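Local atomic coordinates of uricase (Bacillus fastidiosus, PDB entry 4R8X), a protein that catalyses the oxidation of urate to 5-hydroxyisourate, the first of three steps from urate to (S)-allantoin in purine breakdown. Residues F267-V277 with V288-Q299. Sequence-based numbering, arbitrary orientation.
Sequences FGTNNRTWDTV and VFTEPRPPFGFQ
The guanidinium of Arg272 lies flat on the Phe296 ring, centres 4.3 Å apart and planes at 22°, with NH2 above the rim of that face. The Asn270 amide lies over the same face, its ND2 3.4 Å from Phe296 CE1, while Pro294 O sits at the ring edge. Around the guanidinium edge, NE and NH2 both grip Asn270 OD1, and a water links NH1 to Pro294 O. Arginine suits this place because its planar cation can stack on an aromatic face and still donate around its rim; a bend at chi2 (-74°) folds the chain back over the ring. Asn270 offers acceptor and donor in one flat amide: ND2 donates to Thr269 O from above the carbonyl plane at 2.8 Å.

These residues lie where strand 262-271 runs antiparallel beside strand 296-304 in the sheet of the T-fold (tunnelling fold), as in other uricases. On the side of Asn271 and Phe296 the segments part from that sheet and pair again as the hairpin 275-278/288-290, where Asp275 and Thr290 form a hydrogen-bonded pair. Both strand 296-304 and this hairpin are extended by ladders with neighbouring subunits. Trp274 has a broad surface that meets Phe289 obliquely, CE3 3.6 Å from Phe289 CB, and stacks with Phe15 of a neighbouring subunit; Glu291 OE2 comes to its edge, while OE1 bonds to Tyr116 OH of that subunit. The short Asp275 side chain sets OD2 beside Pro292, where it forms a salt bridge with Arg293 of another subunit.

At the other end, Thr269 N donates a hydrogen bond to Gln299 O at 3.0 Å; the 2.4 Å modelled between Thr269 OG1 and Gln299 OE1 is doubtfully short. Asn271, predicted to bind urate and O2, forms an Asx turn: its OD1 accepts from Thr273 N and OG1, fixing the amide, whose ND2 shares a water with Gln299 NE2.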
ATOM      1  N   PHE D 267      15.642   8.794 -17.592  1.00 13.65           N
ATOM      2  CA  PHE D 267      15.524   8.843 -16.143  1.00 13.89           C
ATOM      3  C   PHE D 267      14.173   9.368 -15.721  1.00 13.84           C
ATOM      4  O   PHE D 267      13.631  10.289 -16.344  1.00 14.11           O
ATOM      5  CB  PHE D 267      16.573   9.785 -15.557  1.00 12.78           C
ATOM      6  CG  PHE D 267      17.975   9.313 -15.732  1.00 12.76           C
ATOM      7  CD1 PHE D 267      18.699   9.632 -16.871  1.00 14.48           C
ATOM      8  CD2 PHE D 267      18.585   8.555 -14.749  1.00 13.44           C
ATOM      9  CE1 PHE D 267      20.000   9.186 -17.026  1.00 15.29           C
ATOM     10  CE2 PHE D 267      19.884   8.112 -14.894  1.00 14.10           C
ATOM     11  CZ  PHE D 267      20.600   8.433 -16.031  1.00 14.65           C
ATOM     12  N   GLY D 268      13.649   8.779 -14.650  1.00 13.88           N
ATOM     13  CA  GLY D 268      12.569   9.358 -13.874  1.00 13.73           C
ATOM     14  C   GLY D 268      13.044   9.347 -12.431  1.00 14.53           C
ATOM     15  O   GLY D 268      13.457   8.304 -11.932  1.00 15.12           O
ATOM     16  N   THR D 269      13.018  10.501 -11.772  1.00 15.24           N
ATOM     17  CA  THR D 269      13.536  10.626 -10.410  1.00 15.63           C
ATOM     18  C   THR D 269      12.505  11.116  -9.410  1.00 16.37           C
ATOM     19  O   THR D 269      11.484  11.678  -9.787  1.00 17.88           O
ATOM     20  CB  THR D 269      14.637  11.685 -10.334  1.00 17.85           C
ATOM     21  OG1 THR D 269      14.022  12.979 -10.368  1.00 18.01           O
ATOM     22  CG2 THR D 269      15.586  11.564 -11.499  1.00 18.05           C
ATOM     23  N   ASN D 270      12.801  10.904  -8.130  1.00 14.90           N
ATOM     24  CA  ASN D 270      12.189  11.655  -7.040  1.00 14.92           C
ATOM     25  C   ASN D 270      13.307  12.222  -6.178  1.00 13.73           C
ATOM     26  O   ASN D 270      14.290  11.530  -5.889  1.00 13.21           O
ATOM     27  CB  ASN D 270      11.388  10.765  -6.081  1.00 16.53           C
ATOM     28  CG  ASN D 270      10.066  10.272  -6.640  1.00 17.77           C
ATOM     29  OD1 ASN D 270       9.338   9.581  -5.927  1.00 18.62           O
ATOM     30  ND2 ASN D 270       9.754  10.589  -7.895  1.00 17.78           N
ATOM     31  N   ASN D 271      13.133  13.458  -5.729  1.00 13.91           N
ATOM     32  CA  ASN D 271      13.897  13.984  -4.608  1.00 12.97           C
ATOM     33  C   ASN D 271      13.120  13.708  -3.325  1.00 12.95           C
ATOM     34  O   ASN D 271      12.012  14.230  -3.136  1.00 14.36           O
ATOM     35  CB  ASN D 271      14.123  15.490  -4.763  1.00 14.16           C
ATOM     36  CG  ASN D 271      15.144  16.027  -3.774  1.00 14.92           C
ATOM     37  OD1 ASN D 271      15.319  15.476  -2.691  1.00 15.14           O
ATOM     38  ND2 ASN D 271      15.832  17.092  -4.147  1.00 17.59           N
ATOM     39  N   ARG D 272      13.698  12.887  -2.449  1.00 11.97           N
ATOM     40  CA  ARG D 272      13.026  12.462  -1.219  1.00 11.87           C
ATOM     41  C   ARG D 272      13.750  12.943   0.039  1.00 12.38           C
ATOM     42  O   ARG D 272      13.559  12.409   1.142  1.00 13.09           O
ATOM     43  CB  ARG D 272      12.882  10.942  -1.217  1.00 12.62           C
ATOM     44  CG  ARG D 272      11.904  10.440  -2.263  1.00 12.94           C
ATOM     45  CD  ARG D 272      10.475  10.739  -1.840  1.00 13.74           C
ATOM     46  NE  ARG D 272       9.514  10.327  -2.858  1.00 13.69           N
ATOM     47  CZ  ARG D 272       8.198  10.417  -2.711  1.00 13.86           C
ATOM     48  NH1 ARG D 272       7.694  10.923  -1.598  1.00 15.56           N
ATOM     49  NH2 ARG D 272       7.387  10.008  -3.671  1.00 14.18           N
ATOM     50  N   THR D 273      14.541  13.996  -0.122  1.00 12.56           N
ATOM     51  CA  THR D 273      15.432  14.477   0.932  1.00 12.45           C
ATOM     52  C   THR D 273      14.699  14.857   2.215  1.00 12.98           C
ATOM     53  O   THR D 273      13.662  15.512   2.176  1.00 13.61           O
ATOM     54  CB  THR D 273      16.274  15.659   0.419  1.00 13.74           C
ATOM     55  OG1 THR D 273      17.066  15.206  -0.688  1.00 13.56           O
ATOM     56  CG2 THR D 273      17.189  16.223   1.486  1.00 14.24           C
ATOM     57  N   TRP D 274      15.258  14.427   3.343  1.00 13.08           N
ATOM     58  CA  TRP D 274      14.711  14.687   4.671  1.00 12.27           C
ATOM     59  C   TRP D 274      14.730  16.172   5.063  1.00 13.51           C
ATOM     60  O   TRP D 274      15.417  16.986   4.438  1.00 15.29           O
ATOM     61  CB  TRP D 274      15.532  13.926   5.714  1.00 12.68           C
ATOM     62  CG  TRP D 274      15.549  12.415   5.576  1.00 12.70           C
ATOM     63  CD1 TRP D 274      14.566  11.600   5.058  1.00 13.58           C
ATOM     64  CD2 TRP D 274      16.619  11.549   5.971  1.00 12.48           C
ATOM     65  NE1 TRP D 274      14.968  10.278   5.124  1.00 14.34           N
ATOM     66  CE2 TRP D 274      16.219  10.224   5.686  1.00 13.02           C
ATOM     67  CE3 TRP D 274      17.878  11.765   6.549  1.00 13.34           C
ATOM     68  CZ2 TRP D 274      17.046   9.121   5.956  1.00 13.48           C
ATOM     69  CZ3 TRP D 274      18.688  10.673   6.823  1.00 14.07           C
ATOM     70  CH2 TRP D 274      18.264   9.365   6.534  1.00 14.20           C
ATOM     71  N   ASP D 275      13.990  16.501   6.124  1.00 13.63           N
ATOM     72  CA  ASP D 275      14.050  17.813   6.761  1.00 14.01           C
ATOM     73  C   ASP D 275      14.977  17.730   7.964  1.00 13.83           C
ATOM     74  O   ASP D 275      15.031  16.706   8.652  1.00 14.00           O
ATOM     75  CB  ASP D 275      12.666  18.243   7.260  1.00 13.88           C
ATOM     76  CG  ASP D 275      11.769  18.778   6.152  1.00 15.31           C
ATOM     77  OD1 ASP D 275      12.294  19.159   5.082  1.00 17.25           O
ATOM     78  OD2 ASP D 275      10.536  18.842   6.359  1.00 15.14           O
ATOM     79  N   THR D 276      15.687  18.814   8.238  1.00 14.75           N
ATOM     80  CA  THR D 276      16.507  18.911   9.440  1.00 15.82           C
ATOM     81  C   THR D 276      15.657  19.161  10.686  1.00 16.76           C
ATOM     82  O   THR D 276      14.724  19.972  10.662  1.00 19.25           O
ATOM     83  CB  THR D 276      17.518  20.060   9.314  1.00 18.15           C
ATOM     84  OG1 THR D 276      18.359  19.826   8.180  1.00 19.73           O
ATOM     85  CG2 THR D 276      18.374  20.176  10.575  1.00 18.96           C
ATOM     86  N   VAL D 277      15.982  18.475  11.781  1.00 17.24           N
ATOM     87  CA  VAL D 277      15.390  18.800  13.066  1.00 18.41           C
ATOM     88  C   VAL D 277      16.459  19.323  14.008  1.00 18.61           C
ATOM     89  O   VAL D 277      16.272  20.348  14.659  1.00 20.37           O
ATOM     90  CB  VAL D 277      14.703  17.593  13.707  1.00 20.23           C
ATOM     91  CG1 VAL D 277      14.245  17.950  15.112  1.00 21.15           C
ATOM     92  CG2 VAL D 277      13.532  17.130  12.849  1.00 21.53           C
ATOM     93  N   VAL D 288      20.131  15.296  13.385  1.00 13.97           N
ATOM     94  CA  VAL D 288      18.889  14.531  13.373  1.00 13.72           C
ATOM     95  C   VAL D 288      17.949  15.090  12.319  1.00 13.37           C
ATOM     96  O   VAL D 288      17.739  16.299  12.241  1.00 13.01           O
ATOM     97  CB  VAL D 288      18.193  14.551  14.758  1.00 14.29           C
ATOM     98  CG1 VAL D 288      16.932  13.703  14.740  1.00 14.04           C
ATOM     99  CG2 VAL D 288      19.153  14.075  15.836  1.00 14.84           C
ATOM    100  N   PHE D 289      17.404  14.195  11.500  1.00 12.59           N
ATOM    101  CA  PHE D 289      16.499  14.550  10.419  1.00 12.74           C
ATOM    102  C   PHE D 289      15.181  13.815  10.593  1.00 12.93           C
ATOM    103  O   PHE D 289      15.067  12.923  11.432  1.00 12.29           O
ATOM    104  CB  PHE D 289      17.128  14.173   9.071  1.00 12.51           C
ATOM    105  CG  PHE D 289      18.481  14.758   8.867  1.00 12.31           C
ATOM    106  CD1 PHE D 289      18.613  16.022   8.320  1.00 12.33           C
ATOM    107  CD2 PHE D 289      19.623  14.059   9.238  1.00 13.41           C
ATOM    108  CE1 PHE D 289      19.867  16.580   8.140  1.00 13.39           C
ATOM    109  CE2 PHE D 289      20.892  14.613   9.062  1.00 13.27           C
ATOM    110  CZ  PHE D 289      21.010  15.880   8.517  1.00 13.60           C
ATOM    111  N   THR D 290      14.193  14.194   9.792  1.00 11.44           N
ATOM    112  CA  THR D 290      12.896  13.529   9.794  1.00 11.03           C
ATOM    113  C   THR D 290      12.284  13.576   8.398  1.00 10.37           C
ATOM    114  O   THR D 290      12.839  14.195   7.496  1.00 11.24           O
ATOM    115  CB  THR D 290      11.927  14.169  10.811  1.00 11.53           C
ATOM    116  OG1 THR D 290      10.775  13.329  10.968  1.00 11.12           O
ATOM    117  CG2 THR D 290      11.494  15.563  10.354  1.00 12.03           C
ATOM    118  N   GLU D 291      11.152  12.908   8.202  1.00 11.12           N
ATOM    119  CA  GLU D 291      10.502  12.946   6.890  1.00 11.97           C
ATOM    120  C   GLU D 291       9.883  14.308   6.602  1.00 12.59           C
ATOM    121  O   GLU D 291       9.372  14.971   7.510  1.00 12.36           O
ATOM    122  CB  GLU D 291       9.431  11.857   6.752  1.00 13.46           C
ATOM    123  CG  GLU D 291       9.944  10.415   6.769  1.00 13.30           C
ATOM    124  CD  GLU D 291      10.708  10.004   5.518  1.00 12.70           C
ATOM    125  OE1 GLU D 291      10.760   8.782   5.251  1.00 14.78           O
ATOM    126  OE2 GLU D 291      11.269  10.868   4.804  1.00 14.15           O
ATOM    127  N   PRO D 292       9.913  14.725   5.330  1.00 12.60           N
ATOM    128  CA  PRO D 292       9.323  16.008   4.937  1.00 12.57           C
ATOM    129  C   PRO D 292       7.808  15.915   4.765  1.00 13.04           C
ATOM    130  O   PRO D 292       7.221  14.849   4.917  1.00 13.53           O
ATOM    131  CB  PRO D 292       9.986  16.276   3.584  1.00 13.57           C
ATOM    132  CG  PRO D 292      10.151  14.906   2.999  1.00 13.57           C
ATOM    133  CD  PRO D 292      10.534  14.031   4.187  1.00 13.08           C
ATOM    134  N   ARG D 293       7.172  17.035   4.448  1.00 13.74           N
ATOM    135  CA  ARG D 293       5.801  16.984   3.981  1.00 12.83           C
ATOM    136  C   ARG D 293       5.799  16.213   2.660  1.00 12.41           C
ATOM    137  O   ARG D 293       6.846  16.022   2.054  1.00 11.80           O
ATOM    138  CB  ARG D 293       5.248  18.395   3.795  1.00 14.29           C
ATOM    139  CG  ARG D 293       5.049  19.127   5.107  1.00 15.22           C
ATOM    140  CD  ARG D 293       4.299  20.440   4.913  1.00 16.07           C
ATOM    141  NE  ARG D 293       3.985  21.074   6.194  1.00 16.74           N
ATOM    142  CZ  ARG D 293       4.828  21.854   6.865  1.00 20.11           C
ATOM    143  NH1 ARG D 293       6.037  22.110   6.370  1.00 21.39           N
ATOM    144  NH2 ARG D 293       4.459  22.384   8.027  1.00 21.13           N
ATOM    145  N   PRO D 294       4.629  15.731   2.227  1.00 12.59           N
ATOM    146  CA  PRO D 294       4.620  14.864   1.035  1.00 11.95           C
ATOM    147  C   PRO D 294       5.252  15.365  -0.277  1.00 11.26           C
ATOM    148  O   PRO D 294       5.818  14.532  -0.991  1.00 10.74           O
ATOM    149  CB  PRO D 294       3.131  14.588   0.822  1.00 12.84           C
ATOM    150  CG  PRO D 294       2.548  14.663   2.214  1.00 12.60           C
ATOM    151  CD  PRO D 294       3.295  15.808   2.859  1.00 12.49           C
ATOM    152  N   PRO D 295       5.142  16.668  -0.607  1.00 11.50           N
ATOM    153  CA  PRO D 295       5.561  17.045  -1.965  1.00 11.27           C
ATOM    154  C   PRO D 295       6.999  16.634  -2.283  1.00 12.45           C
ATOM    155  O   PRO D 295       7.909  16.836  -1.467  1.00 12.71           O
ATOM    156  CB  PRO D 295       5.422  18.564  -1.950  1.00 12.20           C
ATOM    157  CG  PRO D 295       4.327  18.826  -1.002  1.00 13.21           C
ATOM    158  CD  PRO D 295       4.525  17.814   0.095  1.00 12.25           C
ATOM    159  N   PHE D 296       7.184  16.039  -3.461  1.00 12.10           N
ATOM    160  CA  PHE D 296       8.502  15.576  -3.896  1.00 12.17           C
ATOM    161  C   PHE D 296       8.928  16.210  -5.220  1.00 11.64           C
ATOM    162  O   PHE D 296       8.132  16.339  -6.141  1.00 11.37           O
ATOM    163  CB  PHE D 296       8.545  14.046  -3.992  1.00 13.53           C
ATOM    164  CG  PHE D 296       7.597  13.460  -5.007  1.00 13.06           C
ATOM    165  CD1 PHE D 296       8.008  13.248  -6.329  1.00 11.44           C
ATOM    166  CD2 PHE D 296       6.306  13.098  -4.643  1.00 13.67           C
ATOM    167  CE1 PHE D 296       7.140  12.698  -7.268  1.00 12.38           C
ATOM    168  CE2 PHE D 296       5.436  12.538  -5.578  1.00 13.46           C
ATOM    169  CZ  PHE D 296       5.848  12.351  -6.890  1.00 12.61           C
ATOM    170  N   GLY D 297      10.186  16.620  -5.310  1.00 12.44           N
ATOM    171  CA  GLY D 297      10.717  17.042  -6.591  1.00 11.78           C
ATOM    172  C   GLY D 297      10.841  15.838  -7.505  1.00 11.95           C
ATOM    173  O   GLY D 297      11.066  14.716  -7.037  1.00 13.50           O
ATOM    174  N   PHE D 298      10.686  16.060  -8.807  1.00 12.95           N
ATOM    175  CA  PHE D 298      10.940  15.009  -9.775  1.00 12.76           C
ATOM    176  C   PHE D 298      11.528  15.584 -11.056  1.00 12.72           C
ATOM    177  O   PHE D 298      11.370  16.771 -11.355  1.00 13.23           O
ATOM    178  CB  PHE D 298       9.682  14.173 -10.063  1.00 12.44           C
ATOM    179  CG  PHE D 298       8.603  14.908 -10.816  1.00 12.41           C
ATOM    180  CD1 PHE D 298       8.564  14.884 -12.198  1.00 13.16           C
ATOM    181  CD2 PHE D 298       7.616  15.607 -10.139  1.00 12.85           C
ATOM    182  CE1 PHE D 298       7.563  15.548 -12.896  1.00 13.05           C
ATOM    183  CE2 PHE D 298       6.613  16.285 -10.822  1.00 12.96           C
ATOM    184  CZ  PHE D 298       6.579  16.252 -12.208  1.00 13.10           C
ATOM    185  N   GLN D 299      12.223  14.723 -11.789  1.00 13.70           N
ATOM    186  CA  GLN D 299      12.836  15.074 -13.065  1.00 14.06           C
ATOM    187  C   GLN D 299      12.590  13.942 -14.055  1.00 14.25           C
ATOM    188  O   GLN D 299      12.554  12.769 -13.673  1.00 15.71           O
ATOM    189  CB  GLN D 299      14.342  15.276 -12.903  1.00 15.51           C
ATOM    190  CG  GLN D 299      14.752  16.522 -12.126  1.00 17.90           C
ATOM    191  CD  GLN D 299      14.694  16.326 -10.624  1.00 20.09           C
ATOM    192  OE1 GLN D 299      14.821  15.211 -10.130  1.00 21.33           O
ATOM    193  NE2 GLN D 299      14.501  17.417  -9.887  1.00 21.12           N
TER
HETATM  194  O   HOH W   1      10.698  15.284  -0.953  1.00 19.38           O
HETATM  195  O   HOH W   2      14.949  18.367  -6.847  1.00 33.54           O
HETATM  196  O   HOH W   3       5.084  11.924  -1.044  1.00 13.21           O
HETATM  197  O   HOH W   4      11.418  10.953   2.109  1.00 14.56           O
HETATM  198  O   HOH W   5       8.530  13.791  -0.292  1.00 22.34           O
HETATM  199  O   HOH W   6       8.942  19.371   4.180  1.00 18.67           O